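Local coordinates for Exo-1,5-alpha-L-arabinofuranobiosidase (Gibberella zeae, PDB 2YDT), which probably hydrolyses arabinan as a glycosidase, releasing 1,5-linked arabinobiose units from the ends of its alpha-L-arabinofuranose chains, at residues 357-361 with 362-366; 159-163 with 164-168. One frame throughout, in Å; residues are numbered along the deposited sequence.

Contact 1 (357-361 with 362-366); sequences SVVRL and SEVMK. With MN (manganese (II) ion), chain K; SO4 (sulfate ion), chain D.
Arg360 and Val364 meet where the strand ending at Arg360 breaks into a single helical turn, and the carbonyl of Arg360 takes two backbone donors from that turn. Val364 N lies 2.9 Å from Arg360 O, nearly in line with the C=O bond, whereas Glu363 N, 3.0 Å from Arg360 O, stands above the carbonyl plane. Met365 N makes the next i to i+4 bond, to Leu361 O (2.9 Å). The inner side is apolar and close-packed. Val364 CG2 reaches back to Val359 CB (3.7 Å), where the short, branched valine chains meet without a polar atom to satisfy. Leu361 and Met365 run alongside each other, and the sulfur SD comes within 4.0 Å of Leu361 CB; both reach strand 300-303 of the adjoining sheet, while Val364 and Met365 also touch Trp315. The other side holds ions and water. The long Arg360 chain, extended from CG to NE (chi2 -171°), presents one guanidinium edge to a sulfate, probably from the crystallisation liquor, which Lys9 N and Thr10 OG1 also hold: NE is 2.8 Å from sulfate O2, and NH2 binds O1, while NH1 forms salt bridges with Asp333 and Asp335. The Glu363 chain, extended beyond CG, crosses that of Arg360, the carboxylate and guanidinium planes 84° apart and their charged atoms not touching; OE2 binds the manganese at 2.0 Å. Waters join this ion to the sulfate, and another links Glu363 OE1 to Arg360 N. The arrangement is a C-terminal strand-to-helix junction on the last blade of a beta-propeller, with a peripheral manganese site.

Contact 2 (159-163 with 164-168); sequences LMTYK and EKLIL. With SO4 (sulfate ion), chain G; SO4 (sulfate ion), chain H.
Met160 with Ile167, and Tyr162 with Lys165, are the hydrogen-bonded pairs of an antiparallel beta hairpin whose strands run at 150° to each other and are joined by a type II' turn from Tyr162 to Lys165. Each pair exchanges two bonds; Tyr162 N reaches Lys165 O at 2.9 Å, and Ile167 N reaches Met160 O at 2.8 Å. Lys163, at the second position of the turn, has phi 55°, unusual for a residue with a side chain. On one face, Leu159, Leu166 and Leu168 pack on the neighbouring strands 87-92 and 105-111, and Thr161 on Pro94 and Phe97. In one of its two conformers, and so less certainly, Leu159 brings CD2 to 3.6 Å from Leu168 CD1 and near Leu166, as branched aliphatic chains suit a buried interface between sheets. Thr161 crosses Leu166 at about a right angle, with its hydroxyl used by Tyr91. The opposite face carries Met160, Tyr162, Lys165 and Ile167; Ile167 CD1 packs against Tyr162 CB at 3.8 Å. Lys165 extends its full chain from this face, so that its ammonium group meets Gln254. Along the edge of strand 159-162 turned from Lys165-Leu168, Thr161 N holds one sulfate through O1 (2.9 Å) and Lys163 N another through O2 (2.8 Å). Both ions, probably from the crystallisation liquor, have further partners in Tyr91 OH and Lys217 NZ. Glu164, bent at chi2 (-73°), folds OE1 back so that a water can bridge it to Tyr162 O. Beside that water the Lys163 chain leans over the Tyr162 ring, its methylene carbon CG 3.8 Å above the centre of one face.

Followed from the N terminus, the chain reaches contact 2 first and closes its hairpin there before contact 1 opens near the C terminus; the two lie in series, neither nesting nor crossing. Contact 2 joins the first two strands of the sheet that runs from strand 154-162 to strand 198-201 and lays their apolar face on the preceding sheet. Contact 1 ends strand 354-360, which pairs with the N-terminal strand 11-17 to close the ring of six four-stranded sheets, and carries the chain onto the sheet that holds strands 300-303 and 313-315. With 30 Å between their centres, the two do not touch; each packs one blade of the propeller on a neighbour.

Contact 1 (357-361 with 362-366)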
ATOM      1  N   SER A 357      12.765  -8.999  -3.824  1.00 10.30           N
ATOM      2  CA  SER A 357      13.098 -10.004  -4.831  1.00 10.07           C
ATOM      3  C   SER A 357      12.383  -9.634  -6.132  1.00 10.82           C
ATOM      4  O   SER A 357      11.321  -9.016  -6.098  1.00 10.18           O
ATOM      5  CB  SER A 357      12.587 -11.369  -4.380  1.00 11.05           C
ATOM      6  OG  SER A 357      13.188 -11.824  -3.182  1.00 10.85           O
ATOM      7  N   VAL A 358      12.944 -10.045  -7.279  1.00 10.79           N
ATOM      8  CA  VAL A 358      12.251  -9.953  -8.551  1.00 10.58           C
ATOM      9  C   VAL A 358      12.177 -11.382  -9.088  1.00 11.07           C
ATOM     10  O   VAL A 358      13.211 -12.045  -9.201  1.00 11.50           O
ATOM     11  CB  VAL A 358      12.928  -9.022  -9.545  1.00 10.78           C
ATOM     12  CG1 VAL A 358      12.327  -9.209 -10.965  1.00 12.48           C
ATOM     13  CG2 VAL A 358      12.815  -7.579  -9.066  1.00 12.22           C
ATOM     14  N   VAL A 359      10.970 -11.827  -9.353  1.00 11.22           N
ATOM     15  CA  VAL A 359      10.665 -13.185  -9.874  1.00 11.79           C
ATOM     16  C   VAL A 359       9.976 -13.064 -11.227  1.00 12.50           C
ATOM     17  O   VAL A 359       9.511 -11.998 -11.615  1.00 11.86           O
ATOM     18  CB  VAL A 359       9.765 -13.965  -8.938  1.00 12.83           C
ATOM     19  CG1 VAL A 359      10.402 -14.090  -7.557  1.00 14.71           C
ATOM     20  CG2 VAL A 359       8.340 -13.334  -8.843  1.00 11.54           C
ATOM     21  N   ARG A 360       9.960 -14.160 -11.996  1.00 12.48           N
ATOM     22  CA  ARG A 360       9.169 -14.262 -13.193  1.00 13.62           C
ATOM     23  C   ARG A 360       7.934 -15.120 -12.933  1.00 13.78           C
ATOM     24  O   ARG A 360       8.034 -16.248 -12.449  1.00 14.45           O
ATOM     25  CB  ARG A 360       9.998 -14.937 -14.339  1.00 13.73           C
ATOM     26  CG  ARG A 360      10.897 -14.027 -15.040  1.00 16.44           C
ATOM     27  CD  ARG A 360      11.539 -14.675 -16.304  1.00 16.93           C
ATOM     28  NE  ARG A 360      12.490 -13.714 -16.806  1.00 17.76           N
ATOM     29  CZ  ARG A 360      12.174 -12.654 -17.539  1.00 15.86           C
ATOM     30  NH1 ARG A 360      10.938 -12.471 -17.974  1.00 16.76           N
ATOM     31  NH2 ARG A 360      13.107 -11.809 -17.879  1.00 19.88           N
ATOM     32  N   LEU A 361       6.768 -14.621 -13.324  1.00 13.76           N
ATOM     33  CA  LEU A 361       5.526 -15.313 -13.108  1.00 14.12           C
ATOM     34  C   LEU A 361       5.529 -16.597 -13.958  1.00 15.17           C
ATOM     35  O   LEU A 361       5.004 -17.612 -13.501  1.00 15.38           O
ATOM     36  CB  LEU A 361       4.343 -14.423 -13.478  1.00 14.23           C
ATOM     37  CG  LEU A 361       4.089 -13.287 -12.499  1.00 14.91           C
ATOM     38  CD1 LEU A 361       3.064 -12.297 -13.104  1.00 16.13           C
ATOM     39  CD2 LEU A 361       3.653 -13.857 -11.136  1.00 17.40           C
ATOM     40  N   SER A 362       6.166 -16.521 -15.133  1.00 15.98           N
ATOM     41  CA  SER A 362       6.312 -17.707 -16.021  1.00 17.74           C
ATOM     42  C   SER A 362       7.045 -18.859 -15.321  1.00 18.34           C
ATOM     43  O   SER A 362       6.854 -20.036 -15.674  1.00 19.72           O
ATOM     44  CB  SER A 362       7.014 -17.332 -17.325  1.00 17.22           C
ATOM     45  OG  SER A 362       8.327 -16.864 -17.161  1.00 17.88           O
ATOM     46  N   GLU A 363       7.852 -18.548 -14.308  1.00 17.28           N
ATOM     47  CA  GLU A 363       8.571 -19.576 -13.537  1.00 17.38           C
ATOM     48  C   GLU A 363       7.909 -19.940 -12.219  1.00 17.36           C
ATOM     49  O   GLU A 363       7.829 -21.103 -11.838  1.00 17.96           O
ATOM     50  CB  GLU A 363      10.010 -19.109 -13.309  1.00 17.48           C
ATOM     51  CG  GLU A 363      10.666 -18.717 -14.635  1.00 20.11           C
ATOM     52  CD  GLU A 363      12.104 -18.269 -14.531  1.00 23.73           C
ATOM     53  OE1 GLU A 363      12.447 -17.609 -13.527  1.00 23.99           O
ATOM     54  OE2 GLU A 363      12.897 -18.554 -15.476  1.00 24.87           O
ATOM     55  N   VAL A 364       7.430 -18.925 -11.497  1.00 16.53           N
ATOM     56  CA  VAL A 364       6.698 -19.111 -10.259  1.00 17.21           C
ATOM     57  C   VAL A 364       5.388 -19.882 -10.422  1.00 17.79           C
ATOM     58  O   VAL A 364       5.000 -20.652  -9.528  1.00 17.10           O
ATOM     59  CB  VAL A 364       6.432 -17.710  -9.617  1.00 16.66           C
ATOM     60  CG1 VAL A 364       5.408 -17.801  -8.510  1.00 18.28           C
ATOM     61  CG2 VAL A 364       7.765 -17.127  -9.118  1.00 18.13           C
ATOM     62  N   MET A 365       4.712 -19.685 -11.546  1.00 19.24           N
ATOM     63  CA  MET A 365       3.382 -20.228 -11.738  1.00 21.44           C
ATOM     64  C   MET A 365       3.419 -21.601 -12.422  1.00 24.38           C
ATOM     65  O   MET A 365       2.733 -21.828 -13.395  1.00 24.85           O
ATOM     66  CB  MET A 365       2.502 -19.246 -12.498  1.00 21.39           C
ATOM     67  CG  MET A 365       2.244 -17.927 -11.735  1.00 20.51           C
ATOM     68  SD  MET A 365       1.182 -16.740 -12.618  1.00 19.48           S
ATOM     69  CE  MET A 365      -0.390 -17.597 -12.521  1.00 18.61           C
ATOM     70  N   LYS A 366       4.189 -22.498 -11.839  1.00 28.14           N
ATOM     71  CA  LYS A 366       4.220 -23.923 -12.194  1.00 30.33           C
ATOM     72  C   LYS A 366       3.979 -24.774 -10.955  1.00 31.34           C
ATOM     73  O   LYS A 366       4.341 -24.366  -9.842  1.00 33.13           O
ATOM     74  CB  LYS A 366       5.587 -24.238 -12.728  1.00 31.16           C
ATOM     75  CG  LYS A 366       5.889 -23.560 -14.022  1.00 32.19           C
ATOM     76  CD  LYS A 366       7.374 -23.288 -14.173  1.00 36.51           C
ATOM     77  CE  LYS A 366       8.284 -24.158 -13.259  1.00 38.08           C
ATOM     78  NZ  LYS A 366       9.362 -23.341 -12.602  1.00 37.61           N
TER
HETATM   79 MN    MN K1509      14.825 -18.227 -15.849  0.50 28.62          MN
HETATM   80  S   SO4 D1502      16.160 -13.617 -15.968  0.90 20.95           S
HETATM   81  O1  SO4 D1502      15.794 -12.328 -16.520  0.90 22.17           O
HETATM   82  O2  SO4 D1502      15.017 -14.464 -15.748  0.90 19.02           O
HETATM   83  O3  SO4 D1502      17.170 -14.174 -16.869  0.90 24.15           O
HETATM   84  O4  SO4 D1502      16.898 -13.486 -14.712  0.90 20.11           O
HETATM   85  O   HOH W   1      11.445 -16.495 -11.100  1.00 15.56           O
HETATM   86  O   HOH W   2      14.657 -16.544 -14.217  1.00 23.93           O
HETATM   87  O   HOH W   3      15.017 -16.709 -17.235  0.50 19.14           O

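Contact 2 (159-163 with 164-168)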
ATOM      1  N   LEU A 159      -3.074   5.854  -3.785  1.00  7.31           N
ATOM      2  CA  LEU A 159      -3.412   6.789  -4.883  0.70  7.76           C
ATOM      3  C   LEU A 159      -3.643   6.086  -6.208  1.00  8.17           C
ATOM      4  O   LEU A 159      -2.897   5.200  -6.592  1.00  8.14           O
ATOM      5  CB  LEU A 159      -2.274   7.813  -5.073  0.70  7.96           C
ATOM      6  CG  LEU A 159      -2.114   8.835  -3.947  0.70 10.96           C
ATOM      7  CD1 LEU A 159      -0.665   9.434  -3.994  0.70 12.14           C
ATOM      8  CD2 LEU A 159      -3.157   9.927  -4.011  0.70 10.32           C
ATOM      9  N   MET A 160      -4.657   6.544  -6.946  1.00  7.98           N
ATOM     10  CA  MET A 160      -4.929   6.026  -8.284  1.00  8.37           C
ATOM     11  C   MET A 160      -5.733   7.058  -9.095  1.00  9.37           C
ATOM     12  O   MET A 160      -6.664   7.674  -8.593  1.00  8.65           O
ATOM     13  CB  MET A 160      -5.752   4.735  -8.184  1.00  9.93           C
ATOM     14  CG  MET A 160      -5.891   4.007  -9.515  1.00  9.00           C
ATOM     15  SD  MET A 160      -7.022   2.581  -9.444  1.00 10.30           S
ATOM     16  CE  MET A 160      -8.572   3.432  -9.358  1.00 12.45           C
ATOM     17  N   THR A 161      -5.386   7.210 -10.368  1.00  9.38           N
ATOM     18  CA  THR A 161      -6.125   8.077 -11.278  1.00 10.06           C
ATOM     19  C   THR A 161      -7.352   7.355 -11.824  1.00 10.71           C
ATOM     20  O   THR A 161      -7.300   6.142 -12.083  1.00 11.12           O
ATOM     21  CB  THR A 161      -5.219   8.560 -12.404  1.00 10.56           C
ATOM     22  OG1 THR A 161      -4.206   9.445 -11.876  1.00 11.08           O
ATOM     23  CG2 THR A 161      -6.001   9.351 -13.494  1.00 12.41           C
ATOM     24  N   TYR A 162      -8.446   8.090 -12.003  1.00 10.38           N
ATOM     25  CA  TYR A 162      -9.639   7.588 -12.736  1.00 10.69           C
ATOM     26  C   TYR A 162     -10.177   8.731 -13.559  1.00 12.48           C
ATOM     27  O   TYR A 162     -10.663   9.705 -12.998  1.00 12.38           O
ATOM     28  CB  TYR A 162     -10.717   7.091 -11.791  1.00 10.52           C
ATOM     29  CG  TYR A 162     -11.995   6.656 -12.495  1.00 10.84           C
ATOM     30  CD1 TYR A 162     -11.988   5.595 -13.398  1.00 12.55           C
ATOM     31  CD2 TYR A 162     -13.190   7.348 -12.299  1.00 13.83           C
ATOM     32  CE1 TYR A 162     -13.148   5.191 -14.062  1.00 14.46           C
ATOM     33  CE2 TYR A 162     -14.334   6.931 -12.928  1.00 12.87           C
ATOM     34  CZ  TYR A 162     -14.306   5.871 -13.802  1.00 14.51           C
ATOM     35  OH  TYR A 162     -15.490   5.465 -14.411  1.00 16.71           O
ATOM     36  N   LYS A 163     -10.047   8.619 -14.879  1.00 13.53           N
ATOM     37  CA  LYS A 163     -10.491   9.671 -15.789  1.00 15.77           C
ATOM     38  C   LYS A 163      -9.845  10.997 -15.400  1.00 15.81           C
ATOM     39  O   LYS A 163      -8.622  11.109 -15.360  1.00 17.56           O
ATOM     40  CB  LYS A 163     -12.040   9.654 -15.831  1.00 16.18           C
ATOM     41  CG  LYS A 163     -12.590   8.338 -16.377  1.00 19.63           C
ATOM     42  CD  LYS A 163     -14.101   8.385 -16.629  1.00 22.01           C
ATOM     43  CE  LYS A 163     -14.653   7.190 -17.403  1.00 25.46           C
ATOM     44  NZ  LYS A 163     -13.683   6.481 -18.316  1.00 28.41           N
ATOM     45  N   GLU A 164     -10.618  12.012 -15.101  1.00 17.52           N
ATOM     46  CA  GLU A 164     -10.015  13.303 -14.856  1.00 18.28           C
ATOM     47  C   GLU A 164      -9.717  13.558 -13.375  1.00 17.30           C
ATOM     48  O   GLU A 164      -9.295  14.672 -13.018  1.00 17.13           O
ATOM     49  CB  GLU A 164     -10.915  14.403 -15.435  1.00 19.58           C
ATOM     50  CG  GLU A 164     -12.067  14.829 -14.514  1.00 22.02           C
ATOM     51  CD  GLU A 164     -13.205  13.846 -14.370  1.00 25.50           C
ATOM     52  OE1 GLU A 164     -13.191  12.724 -14.940  1.00 29.15           O
ATOM     53  OE2 GLU A 164     -14.155  14.209 -13.645  1.00 31.68           O
ATOM     54  N   LYS A 165      -9.919  12.546 -12.526  1.00 14.16           N
ATOM     55  CA  LYS A 165      -9.713  12.701 -11.080  1.00 12.72           C
ATOM     56  C   LYS A 165      -8.543  11.879 -10.572  1.00 10.66           C
ATOM     57  O   LYS A 165      -8.253  10.800 -11.089  1.00 11.01           O
ATOM     58  CB  LYS A 165     -10.935  12.276 -10.284  1.00 13.19           C
ATOM     59  CG  LYS A 165     -12.201  13.060 -10.561  1.00 15.66           C
ATOM     60  CD  LYS A 165     -13.355  12.483  -9.823  1.00 17.28           C
ATOM     61  CE  LYS A 165     -14.667  13.028 -10.340  1.00 18.64           C
ATOM     62  NZ  LYS A 165     -15.837  12.553  -9.576  1.00 19.00           N
ATOM     63  N   LEU A 166      -7.920  12.375  -9.526  1.00  8.81           N
ATOM     64  CA  LEU A 166      -6.982  11.556  -8.725  1.00  8.65           C
ATOM     65  C   LEU A 166      -7.737  11.151  -7.445  1.00  8.59           C
ATOM     66  O   LEU A 166      -8.315  11.986  -6.751  1.00  9.25           O
ATOM     67  CB  LEU A 166      -5.713  12.332  -8.394  1.00  8.61           C
ATOM     68  CG  LEU A 166      -4.684  11.662  -7.473  1.00  9.72           C
ATOM     69  CD1 LEU A 166      -4.034  10.466  -8.174  1.00 13.14           C
ATOM     70  CD2 LEU A 166      -3.630  12.683  -6.978  1.00 12.56           C
ATOM     71  N   ILE A 167      -7.752   9.853  -7.160  1.00  8.99           N
ATOM     72  CA  ILE A 167      -8.439   9.315  -5.981  1.00  8.70           C
ATOM     73  C   ILE A 167      -7.416   8.902  -4.929  1.00  8.11           C
ATOM     74  O   ILE A 167      -6.424   8.251  -5.249  1.00  7.83           O
ATOM     75  CB  ILE A 167      -9.316   8.076  -6.329  1.00  8.08           C
ATOM     76  CG1 ILE A 167     -10.204   8.367  -7.549  1.00  9.85           C
ATOM     77  CG2 ILE A 167     -10.155   7.641  -5.119  1.00  7.59           C
ATOM     78  CD1 ILE A 167     -10.959   7.194  -8.040  1.00  9.96           C
ATOM     79  N   LEU A 168      -7.672   9.287  -3.686  1.00  6.44           N
ATOM     80  CA  LEU A 168      -6.865   8.886  -2.542  1.00  6.55           C
ATOM     81  C   LEU A 168      -7.769   8.116  -1.617  1.00  6.53           C
ATOM     82  O   LEU A 168      -8.691   8.662  -1.017  1.00  7.12           O
ATOM     83  CB  LEU A 168      -6.212  10.090  -1.860  1.00  6.66           C
ATOM     84  CG  LEU A 168      -5.069   9.777  -0.904  1.00  6.68           C
ATOM     85  CD1 LEU A 168      -4.165  10.999  -0.687  1.00  8.51           C
ATOM     86  CD2 LEU A 168      -5.617   9.273   0.436  1.00  7.86           C
TER
HETATM   87  S   SO4 G1505      -8.126   6.051 -16.582  0.70 36.68           S
HETATM   88  O1  SO4 G1505      -7.330   6.910 -15.715  0.70 37.27           O
HETATM   89  O2  SO4 G1505      -9.540   6.289 -16.352  0.70 34.71           O
HETATM   90  O3  SO4 G1505      -7.822   6.329 -17.985  0.70 38.16           O
HETATM   91  O4  SO4 G1505      -7.762   4.665 -16.262  0.70 35.58           O
HETATM   92  S   SO4 H1506      -2.595   4.584 -12.291  0.60 26.26           S
HETATM   93  O1  SO4 H1506      -3.480   5.477 -11.597  0.60 17.51           O
HETATM   94  O2  SO4 H1506      -2.107   3.537 -11.344  0.60 23.20           O
HETATM   95  O3  SO4 H1506      -3.287   3.994 -13.428  0.60 27.75           O
HETATM   96  O4  SO4 H1506      -1.449   5.289 -12.840  0.60 24.45           O
HETATM   97  O   HOH W   4     -13.488  10.766 -12.870  1.00 34.44           O